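Local coordinates for protein COG0778: Nitroreductase (PDB 2B67) that binds flavin mononucleotide and probably passes electrons from a reduced nicotinamide to its substrates, as expected of a nitroreductase-family oxidoreductase, at residues A[27-32]-A[52-57]; A[41-46]-A[116-121]; A[58-63]-A[70-75]; A[85-90]-A[125-130]. All coordinates share one frame; numbering follows the deposited sequence.

Contact 1: residues A[27-32]-A[52-57]; sequences KDVRTA and VVREKN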
# COMPACT_ATOMS: atom_id res chain seq x y z
N LYS A 27 -14.06 -19.50 3.34
CA LYS A 27 -12.72 -20.11 3.40
C LYS A 27 -11.71 -19.37 2.49
O LYS A 27 -10.57 -19.17 2.87
CB LYS A 27 -12.72 -21.62 3.08
CG LYS A 27 -13.79 -22.45 3.84
CD LYS A 27 -13.60 -22.47 5.38
CE LYS A 27 -13.22 -23.88 5.91
NZ LYS A 27 -14.39 -24.65 6.45
N ASP A 28 -12.15 -18.99 1.28
CA ASP A 28 -11.30 -18.20 0.38
C ASP A 28 -11.00 -16.80 0.90
O ASP A 28 -9.89 -16.33 0.73
CB ASP A 28 -11.89 -18.12 -1.04
CG ASP A 28 -11.95 -19.48 -1.74
OD1 ASP A 28 -11.15 -20.38 -1.37
OD2 ASP A 28 -12.82 -19.65 -2.63
N VAL A 29 -11.99 -16.13 1.49
CA VAL A 29 -11.77 -14.80 2.05
C VAL A 29 -10.74 -14.84 3.18
O VAL A 29 -9.80 -14.07 3.17
CB VAL A 29 -13.06 -14.11 2.51
CG1 VAL A 29 -12.75 -12.77 3.18
CG2 VAL A 29 -13.95 -13.88 1.30
N ARG A 30 -10.90 -15.81 4.08
CA ARG A 30 -9.97 -16.00 5.19
C ARG A 30 -8.57 -16.32 4.69
O ARG A 30 -7.58 -15.83 5.24
CB ARG A 30 -10.46 -17.09 6.15
CG ARG A 30 -9.62 -17.16 7.42
CD ARG A 30 -9.86 -18.42 8.17
NE ARG A 30 -8.59 -19.06 8.53
CZ ARG A 30 -8.14 -19.17 9.77
NH1 ARG A 30 -8.88 -18.70 10.76
NH2 ARG A 30 -6.99 -19.76 10.04
N THR A 31 -8.47 -17.14 3.65
CA THR A 31 -7.15 -17.43 3.09
C THR A 31 -6.49 -16.16 2.50
O THR A 31 -5.31 -15.90 2.75
CB THR A 31 -7.22 -18.51 2.01
OG1 THR A 31 -7.67 -19.73 2.61
CG2 THR A 31 -5.87 -18.70 1.36
N ALA A 32 -7.26 -15.41 1.70
CA ALA A 32 -6.73 -14.22 1.04
C ALA A 32 -6.21 -13.23 2.10
O ALA A 32 -5.17 -12.59 1.91
CB ALA A 32 -7.80 -13.58 0.16
N VAL A 52 -15.03 -8.37 7.69
CA VAL A 52 -15.69 -9.06 6.59
C VAL A 52 -17.21 -8.93 6.68
O VAL A 52 -17.87 -9.52 7.55
CB VAL A 52 -15.23 -10.54 6.52
CG1 VAL A 52 -15.92 -11.26 5.40
CG2 VAL A 52 -13.71 -10.60 6.35
N VAL A 53 -17.78 -8.16 5.77
CA VAL A 53 -19.19 -7.84 5.85
C VAL A 53 -20.00 -8.73 4.92
O VAL A 53 -19.84 -8.67 3.69
CB VAL A 53 -19.44 -6.35 5.56
CG1 VAL A 53 -20.94 -6.00 5.69
CG2 VAL A 53 -18.57 -5.49 6.52
N ARG A 54 -20.85 -9.56 5.54
CA ARG A 54 -21.73 -10.48 4.84
C ARG A 54 -23.18 -10.24 5.26
O ARG A 54 -24.09 -10.60 4.54
CB ARG A 54 -21.37 -11.95 5.13
CG ARG A 54 -20.19 -12.44 4.35
CD ARG A 54 -19.88 -13.95 4.63
NE ARG A 54 -18.61 -14.33 3.98
CZ ARG A 54 -18.48 -14.73 2.71
NH1 ARG A 54 -17.27 -15.02 2.27
NH2 ARG A 54 -19.52 -14.84 1.87
N GLU A 55 -23.37 -9.65 6.43
CA GLU A 55 -24.70 -9.39 6.94
C GLU A 55 -25.13 -7.93 6.84
O GLU A 55 -26.30 -7.70 6.54
CB GLU A 55 -24.86 -9.89 8.38
CG GLU A 55 -25.75 -11.12 8.46
CD GLU A 55 -24.96 -12.40 8.49
OE1 GLU A 55 -24.85 -13.08 7.43
OE2 GLU A 55 -24.43 -12.72 9.60
N LYS A 56 -24.22 -6.99 7.09
CA LYS A 56 -24.54 -5.54 7.14
C LYS A 56 -24.32 -4.77 5.82
O LYS A 56 -24.19 -3.55 5.82
CB LYS A 56 -23.80 -4.85 8.32
CG LYS A 56 -24.21 -5.42 9.71
CD LYS A 56 -23.59 -4.64 10.86
CE LYS A 56 -24.35 -4.89 12.18
NZ LYS A 56 -24.03 -6.25 12.78
N ASN A 57 -24.30 -5.50 4.71
CA ASN A 57 -23.98 -4.91 3.42
C ASN A 57 -24.90 -3.79 2.99
O ASN A 57 -24.44 -2.79 2.45
CB ASN A 57 -23.94 -5.96 2.32
CG ASN A 57 -22.96 -7.07 2.63
OD1 ASN A 57 -21.89 -7.16 2.03
ND2 ASN A 57 -23.31 -7.90 3.57

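Contact 2: residues A[41-46]-A[116-121]; sequences SAHNSQ and PAEFAR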
# COMPACT_ATOMS: atom_id res chain seq x y z
N SER A 41 5.07 -4.14 7.29
CA SER A 41 4.49 -2.90 7.84
C SER A 41 5.62 -2.23 8.59
O SER A 41 6.56 -2.92 9.01
CB SER A 41 3.33 -3.19 8.81
OG SER A 41 3.65 -4.27 9.71
N ALA A 42 5.57 -0.90 8.72
CA ALA A 42 6.56 -0.16 9.53
C ALA A 42 6.66 -0.79 10.91
O ALA A 42 5.63 -1.07 11.53
CB ALA A 42 6.17 1.32 9.63
N HIS A 43 7.87 -1.11 11.37
CA HIS A 43 8.08 -1.67 12.74
C HIS A 43 7.50 -3.06 12.94
O HIS A 43 7.47 -3.57 14.08
CB HIS A 43 7.43 -0.77 13.80
CG HIS A 43 7.94 0.63 13.78
ND1 HIS A 43 7.18 1.69 13.34
CD2 HIS A 43 9.14 1.15 14.15
CE1 HIS A 43 7.89 2.81 13.43
NE2 HIS A 43 9.08 2.50 13.92
N ASN A 44 7.02 -3.66 11.84
CA ASN A 44 6.19 -4.85 11.90
C ASN A 44 5.00 -4.60 12.82
O ASN A 44 4.52 -5.51 13.46
CB ASN A 44 7.00 -6.10 12.32
CG ASN A 44 6.27 -7.40 12.09
OD1 ASN A 44 5.44 -7.54 11.15
ND2 ASN A 44 6.60 -8.40 12.90
N SER A 45 4.49 -3.36 12.83
CA SER A 45 3.36 -3.00 13.67
C SER A 45 2.01 -3.58 13.21
O SER A 45 1.09 -3.65 13.99
CB SER A 45 3.24 -1.47 13.78
OG SER A 45 2.87 -0.87 12.53
N GLN A 46 1.91 -3.98 11.94
CA GLN A 46 0.70 -4.63 11.41
C GLN A 46 -0.61 -4.04 11.99
O GLN A 46 -1.38 -4.73 12.64
CB GLN A 46 0.77 -6.17 11.56
CG GLN A 46 1.15 -6.69 12.93
CD GLN A 46 1.72 -8.14 12.90
OE1 GLN A 46 1.03 -9.08 12.54
NE2 GLN A 46 2.96 -8.29 13.31
N PRO A 116 6.14 2.01 21.75
CA PRO A 116 5.11 2.97 22.17
C PRO A 116 5.65 4.35 22.52
O PRO A 116 4.97 5.35 22.27
CB PRO A 116 4.48 2.31 23.40
CG PRO A 116 4.65 0.86 23.13
CD PRO A 116 6.01 0.74 22.50
N ALA A 117 6.87 4.39 23.09
CA ALA A 117 7.49 5.66 23.48
C ALA A 117 7.81 6.47 22.24
O ALA A 117 7.59 7.69 22.21
CB ALA A 117 8.75 5.44 24.37
N GLU A 118 8.28 5.78 21.20
CA GLU A 118 8.46 6.39 19.86
C GLU A 118 7.19 6.94 19.25
O GLU A 118 7.21 8.04 18.71
CB GLU A 118 8.99 5.36 18.89
CG GLU A 118 10.45 5.44 18.73
CD GLU A 118 11.03 4.11 18.40
OE1 GLU A 118 10.77 3.61 17.29
OE2 GLU A 118 11.73 3.55 19.27
N PHE A 119 6.11 6.16 19.32
CA PHE A 119 4.82 6.54 18.76
C PHE A 119 4.25 7.77 19.45
O PHE A 119 3.60 8.60 18.83
CB PHE A 119 3.83 5.39 18.88
CG PHE A 119 4.02 4.26 17.88
CD1 PHE A 119 3.73 2.94 18.25
CD2 PHE A 119 4.47 4.51 16.59
CE1 PHE A 119 3.87 1.88 17.35
CE2 PHE A 119 4.64 3.46 15.66
CZ PHE A 119 4.33 2.12 16.04
N ALA A 120 4.46 7.85 20.76
CA ALA A 120 4.01 8.99 21.55
C ALA A 120 4.54 10.33 21.03
O ALA A 120 3.90 11.35 21.24
CB ALA A 120 4.39 8.80 23.03
N ARG A 121 5.71 10.32 20.38
CA ARG A 121 6.31 11.55 19.83
C ARG A 121 5.94 11.87 18.36
O ARG A 121 6.45 12.84 17.79
CB ARG A 121 7.84 11.49 19.94
CG ARG A 121 8.38 11.98 21.27
CD ARG A 121 9.87 11.66 21.35
NE ARG A 121 10.12 10.32 21.85
CZ ARG A 121 11.25 9.63 21.66
NH1 ARG A 121 12.24 10.16 20.95
NH2 ARG A 121 11.37 8.42 22.18
O HOH W 1 9.77 5.46 15.18

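Contact 3: residues A[58-63]-A[70-75]; sequences AELAKL and EQVSSA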
# COMPACT_ATOMS: atom_id res chain seq x y z
N ALA A 58 -26.20 -3.96 3.20
CA ALA A 58 -27.18 -2.95 2.75
C ALA A 58 -27.03 -1.65 3.54
O ALA A 58 -27.13 -0.57 2.96
CB ALA A 58 -28.62 -3.48 2.86
N GLU A 59 -26.85 -1.78 4.86
CA GLU A 59 -26.56 -0.69 5.78
C GLU A 59 -25.28 0.04 5.34
O GLU A 59 -25.29 1.26 5.12
CB GLU A 59 -26.33 -1.25 7.20
CG GLU A 59 -27.45 -0.99 8.23
CD GLU A 59 -26.90 -0.69 9.64
OE1 GLU A 59 -27.02 0.48 10.10
OE2 GLU A 59 -26.32 -1.60 10.28
N LEU A 60 -24.20 -0.72 5.21
CA LEU A 60 -22.90 -0.16 4.81
C LEU A 60 -23.00 0.61 3.51
O LEU A 60 -22.44 1.70 3.39
CB LEU A 60 -21.83 -1.28 4.71
CG LEU A 60 -20.44 -0.83 4.27
CD1 LEU A 60 -19.83 0.20 5.28
CD2 LEU A 60 -19.52 -2.05 4.08
N ALA A 61 -23.73 0.06 2.54
CA ALA A 61 -23.85 0.67 1.23
C ALA A 61 -24.44 2.08 1.28
O ALA A 61 -24.12 2.90 0.41
CB ALA A 61 -24.70 -0.21 0.31
N LYS A 62 -25.30 2.35 2.26
CA LYS A 62 -25.89 3.71 2.45
C LYS A 62 -24.85 4.76 2.77
O LYS A 62 -25.15 5.97 2.64
CB LYS A 62 -26.92 3.70 3.58
CG LYS A 62 -28.13 2.83 3.30
CD LYS A 62 -29.07 2.89 4.49
CE LYS A 62 -30.20 1.92 4.28
NZ LYS A 62 -30.90 1.70 5.58
N LEU A 63 -23.64 4.31 3.15
CA LEU A 63 -22.50 5.21 3.44
C LEU A 63 -21.60 5.51 2.23
O LEU A 63 -20.67 6.33 2.29
CB LEU A 63 -21.65 4.62 4.55
CG LEU A 63 -22.35 4.28 5.86
CD1 LEU A 63 -21.27 3.90 6.83
CD2 LEU A 63 -23.24 5.45 6.41
N GLU A 70 -24.17 1.27 -5.46
CA GLU A 70 -24.53 0.02 -6.13
C GLU A 70 -23.45 -1.06 -5.96
O GLU A 70 -23.77 -2.25 -5.86
CB GLU A 70 -24.79 0.27 -7.60
CG GLU A 70 -26.21 0.79 -7.88
CD GLU A 70 -26.33 2.29 -7.81
OE1 GLU A 70 -25.32 2.99 -7.53
OE2 GLU A 70 -27.46 2.77 -8.04
N GLN A 71 -22.19 -0.66 -5.96
CA GLN A 71 -21.09 -1.63 -5.80
C GLN A 71 -21.16 -2.34 -4.46
O GLN A 71 -21.12 -3.57 -4.39
CB GLN A 71 -19.73 -0.96 -6.01
CG GLN A 71 -19.49 -0.52 -7.47
CD GLN A 71 -18.17 0.21 -7.64
OE1 GLN A 71 -17.12 -0.31 -7.24
NE2 GLN A 71 -18.22 1.42 -8.22
N VAL A 72 -21.29 -1.57 -3.38
CA VAL A 72 -21.35 -2.17 -2.07
C VAL A 72 -22.67 -2.97 -1.86
O VAL A 72 -22.66 -4.01 -1.19
CB VAL A 72 -21.11 -1.14 -0.95
CG1 VAL A 72 -21.09 -1.83 0.42
CG2 VAL A 72 -19.77 -0.42 -1.18
N SER A 73 -23.78 -2.50 -2.44
CA SER A 73 -25.07 -3.23 -2.30
C SER A 73 -25.03 -4.58 -2.98
O SER A 73 -25.56 -5.55 -2.42
CB SER A 73 -26.24 -2.46 -2.92
OG SER A 73 -26.51 -1.27 -2.22
N SER A 74 -24.43 -4.65 -4.16
CA SER A 74 -24.41 -5.89 -4.94
C SER A 74 -23.34 -6.87 -4.52
O SER A 74 -23.62 -8.07 -4.45
CB SER A 74 -24.26 -5.61 -6.42
OG SER A 74 -25.42 -4.96 -6.89
N ALA A 75 -22.12 -6.37 -4.25
CA ALA A 75 -20.99 -7.26 -3.96
C ALA A 75 -21.37 -8.27 -2.86
O ALA A 75 -21.90 -7.89 -1.84
CB ALA A 75 -19.74 -6.48 -3.58

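Contact 4: residues A[85-90]-A[125-130]; sequences TDLAKR and QQVSDY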
# COMPACT_ATOMS: atom_id res chain seq x y z
N THR A 85 -5.68 3.27 15.52
CA THR A 85 -5.21 4.60 15.83
C THR A 85 -4.45 4.66 17.16
O THR A 85 -3.81 5.67 17.42
CB THR A 85 -6.35 5.63 15.88
OG1 THR A 85 -7.21 5.32 16.98
CG2 THR A 85 -7.15 5.61 14.52
N ASP A 86 -4.53 3.61 17.98
CA ASP A 86 -3.76 3.53 19.22
C ASP A 86 -2.52 2.68 18.97
O ASP A 86 -2.49 1.45 19.21
CB ASP A 86 -4.60 2.94 20.38
CG ASP A 86 -4.01 3.29 21.79
OD1 ASP A 86 -2.78 3.53 21.88
OD2 ASP A 86 -4.77 3.36 22.79
N LEU A 87 -1.50 3.34 18.47
CA LEU A 87 -0.31 2.67 18.02
C LEU A 87 0.48 2.07 19.19
O LEU A 87 1.13 1.03 19.03
CB LEU A 87 0.53 3.64 17.19
CG LEU A 87 0.10 3.93 15.73
CD1 LEU A 87 1.06 4.94 15.14
CD2 LEU A 87 0.11 2.64 14.88
N ALA A 88 0.42 2.72 20.36
CA ALA A 88 0.99 2.15 21.60
C ALA A 88 0.29 0.84 21.95
O ALA A 88 0.93 -0.18 22.18
CB ALA A 88 0.89 3.15 22.79
N LYS A 89 -1.02 0.84 22.00
CA LYS A 89 -1.76 -0.41 22.19
C LYS A 89 -1.50 -1.48 21.12
O LYS A 89 -1.52 -2.66 21.44
CB LYS A 89 -3.25 -0.14 22.30
CG LYS A 89 -3.65 0.45 23.68
CD LYS A 89 -5.15 0.37 23.85
CE LYS A 89 -5.63 1.33 24.94
NZ LYS A 89 -5.57 0.65 26.25
N ARG A 90 -1.27 -1.06 19.87
CA ARG A 90 -0.97 -1.99 18.77
C ARG A 90 0.37 -2.68 19.00
O ARG A 90 0.47 -3.90 18.84
CB ARG A 90 -1.04 -1.26 17.41
CG ARG A 90 -0.50 -2.05 16.17
CD ARG A 90 -1.21 -3.41 15.90
NE ARG A 90 -2.66 -3.37 16.08
CZ ARG A 90 -3.57 -4.20 15.55
NH1 ARG A 90 -3.25 -5.19 14.69
NH2 ARG A 90 -4.84 -4.02 15.89
N GLN A 125 -0.12 14.34 11.96
CA GLN A 125 0.04 14.04 10.55
C GLN A 125 0.89 12.79 10.40
O GLN A 125 0.61 11.98 9.55
CB GLN A 125 0.67 15.20 9.76
CG GLN A 125 0.86 14.87 8.25
CD GLN A 125 1.84 15.79 7.50
OE1 GLN A 125 1.93 16.99 7.79
NE2 GLN A 125 2.56 15.22 6.51
N GLN A 126 1.93 12.66 11.23
CA GLN A 126 2.80 11.48 11.17
C GLN A 126 2.04 10.21 11.45
O GLN A 126 2.15 9.27 10.68
CB GLN A 126 4.00 11.60 12.11
CG GLN A 126 5.08 12.55 11.59
CD GLN A 126 6.27 12.74 12.57
OE1 GLN A 126 6.20 12.32 13.72
NE2 GLN A 126 7.36 13.33 12.09
N VAL A 127 1.26 10.19 12.53
CA VAL A 127 0.34 9.08 12.84
C VAL A 127 -0.63 8.77 11.69
O VAL A 127 -0.75 7.61 11.26
CB VAL A 127 -0.43 9.29 14.16
CG1 VAL A 127 -1.49 8.18 14.36
CG2 VAL A 127 0.52 9.23 15.33
N SER A 128 -1.31 9.80 11.19
CA SER A 128 -2.33 9.63 10.18
C SER A 128 -1.74 9.06 8.85
O SER A 128 -2.37 8.21 8.20
CB SER A 128 -3.06 10.96 9.90
OG SER A 128 -4.19 10.73 9.06
N ASP A 129 -0.58 9.57 8.45
CA ASP A 129 0.19 9.09 7.29
C ASP A 129 0.68 7.66 7.45
O ASP A 129 0.68 6.87 6.48
CB ASP A 129 1.41 9.99 6.99
CG ASP A 129 1.01 11.38 6.40
OD1 ASP A 129 -0.19 11.64 6.17
OD2 ASP A 129 1.91 12.23 6.18
N TYR A 130 1.12 7.35 8.67
CA TYR A 130 1.65 6.01 9.01
C TYR A 130 0.54 4.96 8.82
O TYR A 130 0.72 3.94 8.16
CB TYR A 130 2.15 6.05 10.45
CG TYR A 130 2.80 4.83 11.02
CD1 TYR A 130 4.19 4.74 11.11
CD2 TYR A 130 2.03 3.79 11.53
CE1 TYR A 130 4.81 3.61 11.70
CE2 TYR A 130 2.63 2.65 12.09
CZ TYR A 130 4.01 2.57 12.21
OH TYR A 130 4.58 1.41 12.78

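Contact 1: residues A[27-32]-A[52-57]
V29 of the helix 26-36 reaches toward the 52-57 segment and divides its two methyls between V52 and R54. From CB, the CG1 branch is anti to the backbone N (chi1 176°) and meets V52 tip to tip. V29 CG1 lies 4.0 Å from V52 CG2 and 4.2 Å from V52 CG1, so it sits almost evenly before both branches of the strand valine. The second branch takes the other direction, and V29 CG2 comes to 3.6 Å from R54 NH1. Here the two side chains slide past each other in opposite directions. The arginine is stretched from CG to NE and carries its guanidinium alongside the valine, while its NH2 gives a hydrogen bond to V24 O, which helps to hold the group in place beside the apolar methyl. Within the helix, T31 doubles one of the links: T31 N and T31 OG1 both donate to K27 O, each at 3.0 Å, from opposite faces of that carbonyl plane. V52 also packs on I33 of the same helix, and R54 on P26. The second subunit adds a strand that pairs parallel to V52, with its I201 resting on this valine. Thus a helix covers the end of the outermost strand 48-53 of an alpha-beta sandwich, whose sheet runs on across the dimer interface as in other nitroreductases.

Contact 2: residues A[41-46]-A[116-121]
H43 and F119 come from opposite directions and form the tight part of this contact, an offset edge-to-face pair. The edge of F119 is turned toward the face of H43, with ring centroids 5.4 Å apart and planes at 86°. F119 CE2 and CZ both lie 3.9 Å from H43 ND1. The phenylalanine reaches this place with CG anti to its carbonyl carbon (chi1 -76°), which swings the ring from the flank of helix 105-120 to the loop. S45 CB touches the same ring more loosely at its edge, 4.4 Å from F119 CZ. Y130 stands behind the pair: its hydroxyl is hydrogen-bonded to H43 ND1 and S45 OG, and its ring meets F119 edge-to-face.

The other end of the imidazole is wetter. H43 NE2 and E118 OE1 are 3.9 Å apart, with a water between them that donates to E118 OE1 at 3.0 Å and lies 3.3 Å from H43 NE2. Within the loop, S41 OG accepts from Q46 N at 2.8 Å, closing the turn. S41, A42, H43 and N44 all touch the flavin. This flavin-lining loop thus meets aromatic contact and direct hydrogen bonds on one side and a water-bridged carboxylate on the other, consistent with a defined loop shape at the cofactor.

Contact 3: residues A[58-63]-A[70-75]
No flat side chain lies between A61 and V72; the one flat group of a flavin-binding residue here, the Q71 amide, leads away from the contact and gives its NE2 hydrogen to FMN O2. What remains is a close pairing of two short consecutive helices, 57-61 and 68-74, joined by a brief connection and running in broadly opposite directions. The lack of bulk at A61 lets the backbones come near, with 5.0 Å between A61 CA and V72 CA. V72 sends CG1 anti to its backbone N (chi1 -176°), which lays V72 CG1 against the alanine backbone at 3.8 Å from A61 CA. The L60 side chain crosses that of V72 at about a right angle, with L60 CD2 4.0 Å from V72 CG1. L60 and V72 also share T78 of strand 77-84 as a neighbour. With L60 on L179 and V72 on T181 of strand 174-183, the helix pair is seated on the central sheet. V72 thus faces the apolar seam while the preceding residue serves the cofactor. At the outer margin S73 keeps its hydroxyl within its own helix, hydrogen-bonded to F69 O, and S73 OG rests 3.3 Å from A61 CB.

Contact 4: residues A[85-90]-A[125-130]
L87 carries the apolar part of the contact, touching both V127 and Y130 of helix 124-148. Its two methyls lie about the CD2-CE2 bond of the tyrosine: L87 CD1 is 3.9 Å from Y130 CD2, and L87 CD2 is 3.8 Å from Y130 CE2. The ring is delivered there by a first torsion that sets CG anti to the backbone N (chi1 -177°). V127 adds a looser touch, with V127 CG1 4.2 Å from L87 CD1. L87 also packs on L131, one residue beyond the segment, and on F119 of helix 105-120, so three helices meet around this leucine.

Polar bonds run within each segment instead of between them. D86 is the N-cap of helix 87-98: D86 OD1 accepts from K89 N at 3.2 Å, nearly straight at 173°, though the donor stands 65° out of the carboxylate plane. On the partner helix Q125 NE2 donates to D129 OD2 on its syn side, 3.1 Å away.

The charged and inter-subunit contacts involve other side-chain atoms of the two segments. R90 forms a salt bridge through NE with D84, while S128 OG and D129 OD1 are hydrogen-bonded to D129 and S128 of the second subunit. The two helices are therefore joined by dispersion contacts, while hydrogen bonds shape the helix start and the subunit interface; with the Y130 side chain about 6 Å from a bound FMN, the apolar packing of L87 borders the flavin pocket.

From the N terminus, contact 1 opens on helix 26-36, and contact 2 opens at 41-46 before contact 1 has closed at 52-57, so these two cross. Contact 3 follows directly, 58-63 with 70-75, closing a short loop nested inside the long one of contact 2; N57 touches V72 and A75, joining contacts 1 and 3 beside the sheet. Contact 4 then opens at 85-90, contact 2 closes at 116-121, and contact 4 closes at 125-130, a second crossing. Contacts 2 and 4 merge around Y130, on the opposite side of the chain's centre from contact 1. Contacts 1 and 3 join helices to the sheet, while contacts 2 and 4 bring together a flavin-lining loop and three helices.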